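Local coordinates for protein lipoxygenase (Cyanothece sp., PDB 5EK8) that probably oxygenates polyunsaturated fatty acids as a 9R-lipoxygenase, adding both atoms of molecular oxygen with the help of a non-heme iron, at residues F61-I71 with C374-P382; D285-V293 with L589-G597. All coordinates share one frame; numbering follows the deposited sequence.

Interaction 1 and interaction 2 lie on opposite sides of the chain's centre, with their own centres about 48 Å apart and their nearest atoms about 28 Å apart, so neither touches the other. What joins them is helix 337-377, which carries the iron ligands H359 and H364. Interaction 1 ties the last turn of this helix and the loop after it to 61-71, a connection in the N-terminal beta region, the probable PLAT domain. Interaction 2 lies toward the helix's other end, where H291 and V293 touch I345 and F596 touches Q341. It also reaches the sodium ion through D285. Both contacts are away from the iron itself.

Interaction 1 (F61-I71 with C374-P382); sequences FSDTNKPLHNI and CFRNLRKNP
R376 meets D63 end-on in a two-pronged salt bridge: NH1 bonds OD1 at 2.9 Å and NH2 bonds OD2 at 3.0 Å. The second nitrogen keeps its partner in the guanidinium plane, whereas OD1 is tilted from it and offers its syn lone pair. A bend in the arginine chain at chi3 (73°) helps lay the guanidinium over the F61 ring, the planes 20° apart; L68 CD1 covers the ring's opposite face. Two more R376 donors find partners outside the two segments, NE in D491 and NH1 in W163 O. A leucine in place of R376 would probably leave both D63 and D491 without their positive partner and one face of F61 without its flat cover. Further along, H69 NE2 donates almost straight to N377 O (2.9 Å), in the plane of its ring, while R379 NH2 lies over one face of that imidazole. I71 CD1 packs on the R379 guanidinium face. N377 ND2 goes to D491, and N70 ND2 to E484, whose carboxylate also takes the backbone N of R379 and K380. The contact thus wedges the loop between strands 53-61 and 72-79 against the end of helix 337-377, with helix 482-495 alongside supplying D491 and E484.

Interaction 2 (D285-V293 with L589-G597); sequences DTEHDLHNV and LALRNGSFG. With NA (sodium ion), chain C.
D289 points its carboxylate into the turn of 589-597, and one oxygen, OD2, does the gripping. D289 OD2 takes G594 N on its syn lone pair (2.6 Å) and the hydroxyl of S595 on its anti lone pair, with S595 OG 3.0 Å away. H291 approaches the same hydroxyl edge-on, NE2 donating to S595 OG at 2.7 Å with the oxygen close to the ring plane. S595 OG thus accepts from the imidazole and donates to the carboxylate, turned beside its own backbone N (chi1 -57°) to sit between them. Backbone atoms add to the grip: D289 N donates to L591 O at 3.0 Å, nearly straight at 173°, and a water bridges D289 O and L591 N. Next to this, H288 CD2 rests 3.7 Å from A590 CB.

One shell out, a type I' turn from R592 to S595, closed by S595 N to R592 O, presents G594 N to the aspartate. G594 has backbone angles at which a side chain would jam against the preceding carbonyl. R592 NE is tied to A605 O, and H291 ND1 bonds S313 OG. H288 is fixed by D285: H288 ND1 donates to D285 OD1 at 2.8 Å, while the backbone N donates to OD2 in an Asx motif. D285 OD1 also binds the sodium ion at 2.5 Å, alongside the carbonyl oxygens of V414, G417 and L419.

The two donors on D289 OD2 are consistent with an ionised carboxylate. H288, with ND1 on D285 and NE2 on E610, has a carboxylate at each nitrogen and is probably stabilised as a cation, although the sodium is likely to offset part of D285's negative charge. The metal thus stands two bonds behind the contact, through D285 and H288.

Interaction 1 (F61-I71 with C374-P382)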
loop_
_atom_site.group_PDB
_atom_site.type_symbol
_atom_site.label_atom_id
_atom_site.label_comp_id
_atom_site.label_asym_id
_atom_site.label_seq_id
_atom_site.Cartn_x
_atom_site.Cartn_y
_atom_site.Cartn_z
ATOM N N PHE A 61 23.298 6.106 -9.684
ATOM C CA PHE A 61 22.647 5.306 -8.647
ATOM C C PHE A 61 23.641 4.279 -8.119
ATOM O O PHE A 61 24.413 3.708 -8.893
ATOM C CB PHE A 61 21.409 4.585 -9.185
ATOM C CG PHE A 61 20.241 5.483 -9.461
ATOM C CD1 PHE A 61 19.251 5.660 -8.512
ATOM C CD2 PHE A 61 20.115 6.126 -10.681
ATOM C CE1 PHE A 61 18.169 6.472 -8.765
ATOM C CE2 PHE A 61 19.030 6.940 -10.941
ATOM C CZ PHE A 61 18.054 7.110 -9.982
ATOM N N SER A 62 23.621 4.032 -6.815
ATOM C CA SER A 62 24.539 3.062 -6.226
ATOM C C SER A 62 24.201 1.616 -6.615
ATOM O O SER A 62 25.092 0.768 -6.669
ATOM C CB SER A 62 24.555 3.197 -4.702
ATOM O OG SER A 62 23.276 2.922 -4.160
ATOM N N ASP A 63 22.927 1.338 -6.893
ATOM C CA ASP A 63 22.487 -0.041 -7.116
ATOM C C ASP A 63 22.384 -0.453 -8.588
ATOM O O ASP A 63 22.650 -1.608 -8.919
ATOM C CB ASP A 63 21.140 -0.299 -6.417
ATOM C CG ASP A 63 20.049 0.691 -6.815
ATOM O OD1 ASP A 63 18.930 0.575 -6.264
ATOM O OD2 ASP A 63 20.296 1.578 -7.660
ATOM N N THR A 64 22.004 0.471 -9.466
ATOM C CA THR A 64 21.895 0.154 -10.891
ATOM C C THR A 64 23.042 0.758 -11.696
ATOM O O THR A 64 23.245 0.407 -12.859
ATOM C CB THR A 64 20.561 0.648 -11.493
ATOM O OG1 THR A 64 20.500 2.079 -11.433
ATOM C CG2 THR A 64 19.374 0.052 -10.741
ATOM N N ASN A 65 23.785 1.665 -11.069
ATOM C CA ASN A 65 24.873 2.388 -11.728
ATOM C C ASN A 65 24.405 3.146 -12.973
ATOM O O ASN A 65 25.211 3.519 -13.828
ATOM C CB ASN A 65 26.016 1.433 -12.084
ATOM C CG ASN A 65 26.772 0.952 -10.861
ATOM O OD1 ASN A 65 26.939 1.692 -9.895
ATOM N ND2 ASN A 65 27.228 -0.293 -10.896
ATOM N N LYS A 66 23.097 3.372 -13.059
ATOM C CA LYS A 66 22.521 4.249 -14.069
ATOM C C LYS A 66 22.712 5.690 -13.624
ATOM O O LYS A 66 22.898 5.947 -12.437
ATOM C CB LYS A 66 21.035 3.946 -14.284
ATOM C CG LYS A 66 20.754 2.629 -14.986
ATOM C CD LYS A 66 19.305 2.553 -15.419
ATOM C CE LYS A 66 19.007 1.246 -16.122
ATOM N NZ LYS A 66 17.599 1.193 -16.598
ATOM N N PRO A 67 22.679 6.636 -14.571
ATOM C CA PRO A 67 22.845 8.046 -14.205
ATOM C C PRO A 67 21.740 8.561 -13.294
ATOM O O PRO A 67 20.567 8.264 -13.521
ATOM C CB PRO A 67 22.810 8.768 -15.557
ATOM C CG PRO A 67 22.179 7.807 -16.505
ATOM C CD PRO A 67 22.596 6.454 -16.029
ATOM N N LEU A 68 22.127 9.314 -12.267
ATOM C CA LEU A 68 21.178 10.042 -11.428
ATOM C C LEU A 68 20.842 11.357 -12.120
ATOM O O LEU A 68 21.561 12.346 -11.988
ATOM C CB LEU A 68 21.756 10.291 -10.035
ATOM C CG LEU A 68 20.793 10.739 -8.937
ATOM C CD1 LEU A 68 19.796 9.647 -8.630
ATOM C CD2 LEU A 68 21.556 11.127 -7.680
ATOM N N HIS A 69 19.740 11.351 -12.858
ATOM C CA HIS A 69 19.438 12.407 -13.815
ATOM C C HIS A 69 18.598 13.550 -13.258
ATOM O O HIS A 69 17.700 13.336 -12.443
ATOM C CB HIS A 69 18.714 11.802 -15.011
ATOM C CG HIS A 69 17.479 11.049 -14.637
ATOM N ND1 HIS A 69 17.502 9.721 -14.258
ATOM C CD2 HIS A 69 16.185 11.434 -14.567
ATOM C CE1 HIS A 69 16.276 9.324 -13.982
ATOM N NE2 HIS A 69 15.455 10.346 -14.158
ATOM N N ASN A 70 18.901 14.761 -13.723
ATOM C CA ASN A 70 18.089 15.947 -13.460
ATOM C C ASN A 70 17.817 16.177 -11.979
ATOM O O ASN A 70 16.716 16.571 -11.594
ATOM C CB ASN A 70 16.756 15.857 -14.214
ATOM C CG ASN A 70 16.933 15.503 -15.681
ATOM O OD1 ASN A 70 18.029 15.602 -16.234
ATOM N ND2 ASN A 70 15.845 15.089 -16.321
ATOM N N ILE A 71 18.818 15.921 -11.145
ATOM C CA ILE A 71 18.665 16.124 -9.715
ATOM C C ILE A 71 19.505 17.321 -9.287
ATOM O O ILE A 71 20.584 17.565 -9.834
ATOM C CB ILE A 71 19.051 14.856 -8.918
ATOM C CG1 ILE A 71 18.405 14.879 -7.532
ATOM C CG2 ILE A 71 20.568 14.682 -8.843
ATOM C CD1 ILE A 71 18.273 13.512 -6.916
ATOM N N CYS A 374 9.035 5.687 -9.272
ATOM C CA CYS A 374 8.574 7.056 -9.462
ATOM C C CYS A 374 9.520 8.065 -8.841
ATOM O O CYS A 374 10.033 8.951 -9.527
ATOM C CB CYS A 374 7.176 7.233 -8.869
ATOM S SG CYS A 374 6.636 8.949 -8.731
ATOM N N PHE A 375 9.748 7.933 -7.540
ATOM C CA PHE A 375 10.611 8.871 -6.835
ATOM C C PHE A 375 12.056 8.744 -7.297
ATOM O O PHE A 375 12.850 9.667 -7.133
ATOM C CB PHE A 375 10.511 8.665 -5.321
ATOM C CG PHE A 375 9.271 9.262 -4.716
ATOM C CD1 PHE A 375 9.225 10.607 -4.389
ATOM C CD2 PHE A 375 8.148 8.484 -4.487
ATOM C CE1 PHE A 375 8.091 11.161 -3.839
ATOM C CE2 PHE A 375 7.010 9.035 -3.937
ATOM C CZ PHE A 375 6.982 10.374 -3.614
ATOM N N ARG A 376 12.391 7.599 -7.881
ATOM C CA ARG A 376 13.729 7.404 -8.412
ATOM C C ARG A 376 13.959 8.215 -9.678
ATOM O O ARG A 376 15.043 8.759 -9.870
ATOM C CB ARG A 376 13.992 5.928 -8.699
ATOM C CG ARG A 376 14.519 5.141 -7.520
ATOM C CD ARG A 376 14.688 3.669 -7.888
ATOM N NE ARG A 376 15.834 3.452 -8.761
ATOM C CZ ARG A 376 17.018 3.025 -8.337
ATOM N NH1 ARG A 376 17.207 2.762 -7.052
ATOM N NH2 ARG A 376 18.012 2.854 -9.196
ATOM N N ASN A 377 12.948 8.301 -10.540
ATOM C CA ASN A 377 13.197 8.804 -11.894
ATOM C C ASN A 377 12.364 9.999 -12.370
ATOM O O ASN A 377 12.628 10.544 -13.443
ATOM C CB ASN A 377 13.018 7.656 -12.892
ATOM C CG ASN A 377 13.924 6.475 -12.590
ATOM O OD1 ASN A 377 15.112 6.494 -12.908
ATOM N ND2 ASN A 377 13.364 5.437 -11.979
ATOM N N LEU A 378 11.369 10.414 -11.592
ATOM C CA LEU A 378 10.484 11.491 -12.035
ATOM C C LEU A 378 10.752 12.807 -11.308
ATOM O O LEU A 378 10.374 12.969 -10.148
ATOM C CB LEU A 378 9.020 11.081 -11.853
ATOM C CG LEU A 378 8.584 9.880 -12.693
ATOM C CD1 LEU A 378 7.096 9.603 -12.520
ATOM C CD2 LEU A 378 8.933 10.102 -14.163
ATOM N N ARG A 379 11.394 13.744 -12.003
ATOM C CA ARG A 379 11.718 15.053 -11.432
ATOM C C ARG A 379 11.232 16.215 -12.301
ATOM O O ARG A 379 10.285 16.914 -11.939
ATOM C CB ARG A 379 13.226 15.173 -11.208
ATOM C CG ARG A 379 13.663 14.722 -9.834
ATOM C CD ARG A 379 15.135 14.375 -9.790
ATOM N NE ARG A 379 15.319 13.087 -9.137
ATOM C CZ ARG A 379 15.767 11.998 -9.748
ATOM N NH1 ARG A 379 15.890 10.867 -9.071
ATOM N NH2 ARG A 379 16.104 12.042 -11.028
ATOM N N LYS A 380 11.886 16.425 -13.442
ATOM C CA LYS A 380 11.509 17.503 -14.357
ATOM C C LYS A 380 10.194 17.222 -15.084
ATOM O O LYS A 380 9.479 18.149 -15.477
ATOM C CB LYS A 380 12.614 17.748 -15.385
ATOM C CG LYS A 380 13.839 18.451 -14.829
ATOM C CD LYS A 380 14.629 19.114 -15.949
ATOM C CE LYS A 380 15.839 19.865 -15.413
ATOM N NZ LYS A 380 16.499 20.669 -16.476
ATOM N N ASN A 381 9.877 15.943 -15.254
ATOM C CA ASN A 381 8.677 15.548 -15.983
ATOM C C ASN A 381 7.397 15.741 -15.162
ATOM O O ASN A 381 7.259 15.190 -14.069
ATOM C CB ASN A 381 8.796 14.093 -16.441
ATOM C CG ASN A 381 7.842 13.759 -17.569
ATOM O OD1 ASN A 381 6.629 13.940 -17.448
ATOM N ND2 ASN A 381 8.388 13.281 -18.682
ATOM N N PRO A 382 6.453 16.531 -15.697
ATOM C CA PRO A 382 5.165 16.872 -15.082
ATOM C C PRO A 382 4.412 15.676 -14.508
ATOM O O PRO A 382 3.647 15.851 -13.561
ATOM C CB PRO A 382 4.366 17.492 -16.242
ATOM C CG PRO A 382 5.285 17.501 -17.433
ATOM C CD PRO A 382 6.673 17.289 -16.936
#

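Interaction 2 (D285-V293 with L589-G597)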
loop_
_atom_site.group_PDB
_atom_site.type_symbol
_atom_site.label_atom_id
_atom_site.label_comp_id
_atom_site.label_asym_id
_atom_site.label_seq_id
_atom_site.Cartn_x
_atom_site.Cartn_y
_atom_site.Cartn_z
ATOM N N ASP A 285 -0.909 -23.645 9.710
ATOM C CA ASP A 285 -0.247 -23.619 11.012
ATOM C C ASP A 285 -0.880 -24.687 11.893
ATOM O O ASP A 285 -1.837 -25.343 11.487
ATOM C CB ASP A 285 -0.311 -22.224 11.673
ATOM C CG ASP A 285 -1.734 -21.780 12.046
ATOM O OD1 ASP A 285 -2.148 -20.695 11.584
ATOM O OD2 ASP A 285 -2.421 -22.473 12.828
ATOM N N THR A 286 -0.347 -24.871 13.094
ATOM C CA THR A 286 -0.816 -25.947 13.958
ATOM C C THR A 286 -2.084 -25.601 14.744
ATOM O O THR A 286 -2.797 -26.497 15.193
ATOM C CB THR A 286 0.272 -26.363 14.958
ATOM O OG1 THR A 286 0.635 -25.233 15.761
ATOM C CG2 THR A 286 1.498 -26.878 14.223
ATOM N N GLU A 287 -2.369 -24.313 14.907
ATOM C CA GLU A 287 -3.481 -23.890 15.758
ATOM C C GLU A 287 -4.830 -23.885 15.034
ATOM O O GLU A 287 -5.806 -24.461 15.516
ATOM C CB GLU A 287 -3.215 -22.495 16.340
ATOM C CG GLU A 287 -1.923 -22.360 17.137
ATOM C CD GLU A 287 -0.749 -21.886 16.289
ATOM O OE1 GLU A 287 -0.909 -20.899 15.535
ATOM O OE2 GLU A 287 0.335 -22.502 16.376
ATOM N N HIS A 288 -4.885 -23.232 13.877
ATOM C CA HIS A 288 -6.159 -22.976 13.215
ATOM C C HIS A 288 -6.555 -24.050 12.207
ATOM O O HIS A 288 -5.729 -24.849 11.765
ATOM C CB HIS A 288 -6.121 -21.618 12.509
ATOM C CG HIS A 288 -5.566 -20.512 13.352
ATOM N ND1 HIS A 288 -4.285 -20.031 13.196
ATOM C CD2 HIS A 288 -6.118 -19.798 14.362
ATOM C CE1 HIS A 288 -4.071 -19.065 14.072
ATOM N NE2 HIS A 288 -5.167 -18.905 14.792
ATOM N N ASP A 289 -7.834 -24.052 11.849
ATOM C CA ASP A 289 -8.346 -24.926 10.811
ATOM C C ASP A 289 -8.194 -24.267 9.445
ATOM O O ASP A 289 -8.003 -23.054 9.353
ATOM C CB ASP A 289 -9.814 -25.270 11.071
ATOM C CG ASP A 289 -10.011 -26.076 12.339
ATOM O OD1 ASP A 289 -9.035 -26.681 12.830
ATOM O OD2 ASP A 289 -11.151 -26.106 12.843
ATOM N N LEU A 290 -8.283 -25.076 8.391
ATOM C CA LEU A 290 -8.257 -24.577 7.018
ATOM C C LEU A 290 -9.435 -25.136 6.236
ATOM O O LEU A 290 -9.694 -26.339 6.273
ATOM C CB LEU A 290 -6.953 -24.958 6.320
ATOM C CG LEU A 290 -5.997 -23.845 5.897
ATOM C CD1 LEU A 290 -4.936 -24.405 4.959
ATOM C CD2 LEU A 290 -6.750 -22.701 5.246
ATOM N N HIS A 291 -10.146 -24.270 5.520
ATOM C CA HIS A 291 -11.322 -24.715 4.781
ATOM C C HIS A 291 -11.310 -24.313 3.309
ATOM O O HIS A 291 -11.297 -23.128 2.969
ATOM C CB HIS A 291 -12.594 -24.177 5.441
ATOM C CG HIS A 291 -12.689 -24.479 6.904
ATOM N ND1 HIS A 291 -13.051 -25.719 7.386
ATOM C CD2 HIS A 291 -12.464 -23.702 7.990
ATOM C CE1 HIS A 291 -13.044 -25.692 8.707
ATOM N NE2 HIS A 291 -12.687 -24.483 9.099
ATOM N N ASN A 292 -11.307 -25.315 2.440
ATOM C CA ASN A 292 -11.612 -25.090 1.040
ATOM C C ASN A 292 -13.107 -24.836 0.925
ATOM O O ASN A 292 -13.906 -25.773 0.934
ATOM C CB ASN A 292 -11.194 -26.281 0.174
ATOM C CG ASN A 292 -9.690 -26.476 0.129
ATOM O OD1 ASN A 292 -8.919 -25.556 0.395
ATOM N ND2 ASN A 292 -9.269 -27.682 -0.213
ATOM N N VAL A 293 -13.489 -23.566 0.852
ATOM C CA VAL A 293 -14.905 -23.220 0.830
ATOM C C VAL A 293 -15.312 -22.626 -0.506
ATOM O O VAL A 293 -14.612 -21.787 -1.076
ATOM C CB VAL A 293 -15.279 -22.233 1.958
ATOM C CG1 VAL A 293 -15.187 -22.917 3.294
ATOM C CG2 VAL A 293 -14.386 -21.009 1.932
ATOM N N LEU A 589 -9.914 -13.885 11.188
ATOM C CA LEU A 589 -8.956 -14.297 10.170
ATOM C C LEU A 589 -8.807 -15.811 10.140
ATOM O O LEU A 589 -8.173 -16.360 9.234
ATOM C CB LEU A 589 -7.601 -13.629 10.407
ATOM C CG LEU A 589 -7.588 -12.112 10.194
ATOM C CD1 LEU A 589 -6.274 -11.502 10.667
ATOM C CD2 LEU A 589 -7.826 -11.785 8.734
ATOM N N ALA A 590 -9.411 -16.481 11.119
ATOM C CA ALA A 590 -9.379 -17.939 11.205
ATOM C C ALA A 590 -10.336 -18.468 12.268
ATOM O O ALA A 590 -10.855 -17.707 13.084
ATOM C CB ALA A 590 -7.962 -18.424 11.494
ATOM N N LEU A 591 -10.560 -19.779 12.251
ATOM C CA LEU A 591 -11.349 -20.450 13.280
ATOM C C LEU A 591 -10.576 -21.648 13.832
ATOM O O LEU A 591 -9.542 -22.037 13.280
ATOM C CB LEU A 591 -12.703 -20.894 12.724
ATOM C CG LEU A 591 -13.641 -19.796 12.204
ATOM C CD1 LEU A 591 -14.953 -20.390 11.715
ATOM C CD2 LEU A 591 -13.905 -18.745 13.267
ATOM N N ARG A 592 -11.071 -22.237 14.916
ATOM C CA ARG A 592 -10.341 -23.306 15.593
ATOM C C ARG A 592 -11.220 -24.502 15.955
ATOM O O ARG A 592 -12.446 -24.423 15.912
ATOM C CB ARG A 592 -9.673 -22.766 16.865
ATOM C CG ARG A 592 -8.742 -21.587 16.627
ATOM C CD ARG A 592 -7.954 -21.190 17.872
ATOM N NE ARG A 592 -8.786 -20.628 18.931
ATOM C CZ ARG A 592 -9.007 -21.227 20.097
ATOM N NH1 ARG A 592 -8.451 -22.406 20.347
ATOM N NH2 ARG A 592 -9.774 -20.651 21.015
ATOM N N ASN A 593 -10.563 -25.608 16.297
ATOM C CA ASN A 593 -11.195 -26.789 16.887
ATOM C C ASN A 593 -12.426 -27.330 16.163
ATOM O O ASN A 593 -13.361 -27.815 16.795
ATOM C CB ASN A 593 -11.561 -26.491 18.338
ATOM C CG ASN A 593 -10.346 -26.190 19.191
ATOM O OD1 ASN A 593 -10.302 -25.183 19.897
ATOM N ND2 ASN A 593 -9.348 -27.063 19.126
ATOM N N GLY A 594 -12.412 -27.264 14.836
ATOM C CA GLY A 594 -13.494 -27.813 14.037
ATOM C C GLY A 594 -14.277 -26.738 13.317
ATOM O O GLY A 594 -14.971 -27.018 12.339
ATOM N N SER A 595 -14.184 -25.513 13.831
ATOM C CA SER A 595 -14.826 -24.336 13.244
ATOM C C SER A 595 -16.350 -24.417 13.218
ATOM O O SER A 595 -17.013 -23.490 12.755
ATOM C CB SER A 595 -14.316 -24.101 11.820
ATOM O OG SER A 595 -12.909 -23.967 11.790
ATOM N N PHE A 596 -16.905 -25.519 13.707
ATOM C CA PHE A 596 -18.350 -25.701 13.698
ATOM C C PHE A 596 -18.938 -25.619 15.100
ATOM O O PHE A 596 -18.568 -26.382 15.991
ATOM C CB PHE A 596 -18.723 -27.037 13.057
ATOM C CG PHE A 596 -18.814 -26.986 11.561
ATOM C CD1 PHE A 596 -19.955 -26.504 10.944
ATOM C CD2 PHE A 596 -17.764 -27.431 10.771
ATOM C CE1 PHE A 596 -20.050 -26.457 9.564
ATOM C CE2 PHE A 596 -17.851 -27.391 9.388
ATOM C CZ PHE A 596 -18.995 -26.902 8.784
ATOM N N GLY A 597 -19.861 -24.681 15.281
ATOM C CA GLY A 597 -20.517 -24.474 16.557
ATOM C C GLY A 597 -21.191 -23.120 16.547
ATOM O O GLY A 597 -21.058 -22.371 15.579
HETATM NA NA NA C . -0.693 -18.616 11.740
HETATM O O HOH W 1 -9.908 -20.738 9.536
#